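Local coordinates for protein DNA-entry nuclease (Competence-specific nuclease) (Streptococcus agalactiae ILRI112, PDB 4QGO) that probably cleaves DNA without sequence specificity, as a virulence-factor nuclease of the beta-beta-alpha metal (His-Me finger) class, at residues R75-R80 with A163-K168. The protein carries 1 engineered substitution. Numbering follows the deposited sequence.
Sequences RQYQNR and AVDQNK
R75 and Y77 converge on D165, in the last turn of helix 153-165 of this beta-beta-alpha (His-Me finger) nuclease domain, and the three illustrate how a side-on salt bridge can tie an irregular loop, here the one after strand 66-70, to a helix that ends in a Schellman motif. The arginine is instructive from base to tip. Its CB points toward the helix, 4.1 Å from V164 CG1; CG, anti to the backbone N (chi1 179°), lies over the rim of one face of the Y77 ring. Beyond a bend at chi2, CD also touches V164 CG1 (3.9 Å), while the polar end turns to the aspartate. NE donates to D165 OD1 at 2.8 Å, somewhat bent and tilted from the guanidinium plane. NH2 makes the straighter bond, 2.9 Å to D165 OD2 at 174°, using the syn lone pair. The guanidinium and carboxylate planes lie 22° apart, as a paired, side-on grip favours. NH1 turns to A117 O; R75 thereby joins its loop to the end of helix 153-165 and to helix 116-119. Beyond D165, N167 with its positive phi is the C-prime residue, K168 N bonding to A163 O and N167 N to V164 O. Y77 CE1 lies over the rim of one guanidinium face, and the tyrosine hydroxyl donates to D165 OD1 (2.7 Å) from the carboxylate face opposite R75 NE.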
loop_
_atom_site.group_PDB
_atom_site.type_symbol
_atom_site.label_atom_id
_atom_site.label_comp_id
_atom_site.label_asym_id
_atom_site.label_seq_id
_atom_site.Cartn_x
_atom_site.Cartn_y
_atom_site.Cartn_z
ATOM N N ARG A 75 -6.289 11.039 -13.400
ATOM C CA ARG A 75 -6.215 9.664 -13.852
ATOM C C ARG A 75 -5.307 9.552 -15.072
ATOM O O ARG A 75 -5.374 10.379 -15.988
ATOM C CB ARG A 75 -7.631 9.191 -14.193
ATOM C CG ARG A 75 -7.738 7.773 -14.710
ATOM C CD ARG A 75 -7.709 6.710 -13.615
ATOM N NE ARG A 75 -8.152 5.441 -14.192
ATOM C CZ ARG A 75 -7.367 4.582 -14.834
ATOM N NH1 ARG A 75 -6.061 4.802 -14.949
ATOM N NH2 ARG A 75 -7.900 3.482 -15.359
ATOM N N GLN A 76 -4.451 8.537 -15.075
ATOM C CA GLN A 76 -3.508 8.327 -16.165
ATOM C C GLN A 76 -3.753 6.980 -16.835
ATOM O O GLN A 76 -3.446 5.925 -16.270
ATOM C CB GLN A 76 -2.076 8.432 -15.633
ATOM C CG GLN A 76 -0.978 8.090 -16.636
ATOM C CD GLN A 76 -0.923 9.024 -17.832
ATOM O OE1 GLN A 76 -1.796 9.000 -18.698
ATOM N NE2 GLN A 76 0.122 9.842 -17.891
ATOM N N TYR A 77 -4.304 7.026 -18.049
ATOM C CA TYR A 77 -4.624 5.818 -18.808
ATOM C C TYR A 77 -3.443 5.380 -19.658
ATOM O O TYR A 77 -3.363 4.218 -20.059
ATOM C CB TYR A 77 -5.846 6.061 -19.705
ATOM C CG TYR A 77 -7.119 6.333 -18.939
ATOM C CD1 TYR A 77 -7.761 5.313 -18.251
ATOM C CD2 TYR A 77 -7.676 7.603 -18.915
ATOM C CE1 TYR A 77 -8.939 5.554 -17.547
ATOM C CE2 TYR A 77 -8.842 7.856 -18.218
ATOM C CZ TYR A 77 -9.468 6.826 -17.538
ATOM O OH TYR A 77 -10.629 7.086 -16.837
ATOM N N GLN A 78 -2.519 6.305 -19.913
ATOM C CA GLN A 78 -1.426 6.034 -20.845
ATOM C C GLN A 78 -0.235 5.432 -20.137
ATOM O O GLN A 78 -0.140 5.459 -18.909
ATOM C CB GLN A 78 -0.990 7.311 -21.561
ATOM C CG GLN A 78 -2.117 8.065 -22.219
ATOM C CD GLN A 78 -1.612 9.080 -23.219
ATOM O OE1 GLN A 78 -1.505 10.269 -22.918
ATOM N NE2 GLN A 78 -1.288 8.612 -24.421
ATOM N N ASN A 79 0.673 4.870 -20.918
ATOM C CA ASN A 79 1.946 4.438 -20.388
ATOM C C ASN A 79 2.873 5.629 -20.219
ATOM O O ASN A 79 2.685 6.669 -20.863
ATOM C CB ASN A 79 2.582 3.432 -21.336
ATOM C CG ASN A 79 1.856 2.114 -21.342
ATOM O OD1 ASN A 79 1.233 1.728 -20.348
ATOM N ND2 ASN A 79 1.929 1.406 -22.459
ATOM N N ARG A 80 3.866 5.479 -19.349
ATOM C CA ARG A 80 4.935 6.469 -19.245
ATOM C C ARG A 80 5.604 6.650 -20.603
ATOM O O ARG A 80 5.815 5.680 -21.329
ATOM C CB ARG A 80 5.980 6.040 -18.215
ATOM C CG ARG A 80 5.489 6.075 -16.778
ATOM C CD ARG A 80 6.650 5.980 -15.798
ATOM N NE ARG A 80 6.206 5.955 -14.404
ATOM C CZ ARG A 80 5.799 4.858 -13.773
ATOM N NH1 ARG A 80 5.759 3.700 -14.421
ATOM N NH2 ARG A 80 5.423 4.917 -12.502
ATOM N N ALA A 163 -13.731 2.834 -9.754
ATOM C CA ALA A 163 -14.588 3.898 -9.242
ATOM C C ALA A 163 -14.327 5.218 -9.962
ATOM O O ALA A 163 -15.262 5.905 -10.404
ATOM C CB ALA A 163 -14.382 4.051 -7.736
ATOM N N VAL A 164 -13.057 5.591 -10.074
ATOM C CA VAL A 164 -12.702 6.817 -10.778
ATOM C C VAL A 164 -13.183 6.740 -12.227
ATOM O O VAL A 164 -13.646 7.743 -12.788
ATOM C CB VAL A 164 -11.175 7.082 -10.726
ATOM C CG1 VAL A 164 -10.771 8.165 -11.721
ATOM C CG2 VAL A 164 -10.754 7.468 -9.311
ATOM N N ASP A 165 -13.122 5.546 -12.812
ATOM C CA ASP A 165 -13.502 5.372 -14.213
ATOM C C ASP A 165 -15.019 5.459 -14.402
ATOM O O ASP A 165 -15.507 5.600 -15.530
ATOM C CB ASP A 165 -12.914 4.070 -14.760
ATOM C CG ASP A 165 -11.407 4.164 -14.968
ATOM O OD1 ASP A 165 -10.882 5.294 -14.894
ATOM O OD2 ASP A 165 -10.748 3.128 -15.214
ATOM N N GLN A 166 -15.746 5.355 -13.294
ATOM C CA GLN A 166 -17.193 5.551 -13.274
ATOM C C GLN A 166 -17.529 6.977 -12.852
ATOM O O GLN A 166 -18.651 7.254 -12.427
ATOM C CB GLN A 166 -17.860 4.562 -12.318
ATOM C CG GLN A 166 -17.804 3.112 -12.756
ATOM C CD GLN A 166 -18.333 2.171 -11.696
ATOM O OE1 GLN A 166 -18.312 2.487 -10.505
ATOM N NE2 GLN A 166 -18.812 1.008 -12.121
ATOM N N ASN A 167 -16.543 7.865 -12.954
ATOM C CA ASN A 167 -16.706 9.290 -12.647
ATOM C C ASN A 167 -16.916 9.607 -11.167
ATOM O O ASN A 167 -17.535 10.610 -10.819
ATOM C CB ASN A 167 -17.827 9.907 -13.493
ATOM C CG ASN A 167 -17.586 9.745 -14.974
ATOM O OD1 ASN A 167 -16.493 10.011 -15.462
ATOM N ND2 ASN A 167 -18.604 9.295 -15.698
ATOM N N LYS A 168 -16.388 8.756 -10.299
ATOM C CA LYS A 168 -16.461 9.017 -8.867
ATOM C C LYS A 168 -15.255 9.832 -8.399
ATOM O O LYS A 168 -14.183 9.794 -9.009
ATOM C CB LYS A 168 -16.561 7.716 -8.080
ATOM C CG LYS A 168 -17.780 6.895 -8.474
ATOM C CD LYS A 168 -17.999 5.742 -7.527
ATOM C CE LYS A 168 -19.096 4.826 -8.054
ATOM N NZ LYS A 168 -20.369 5.574 -8.288
#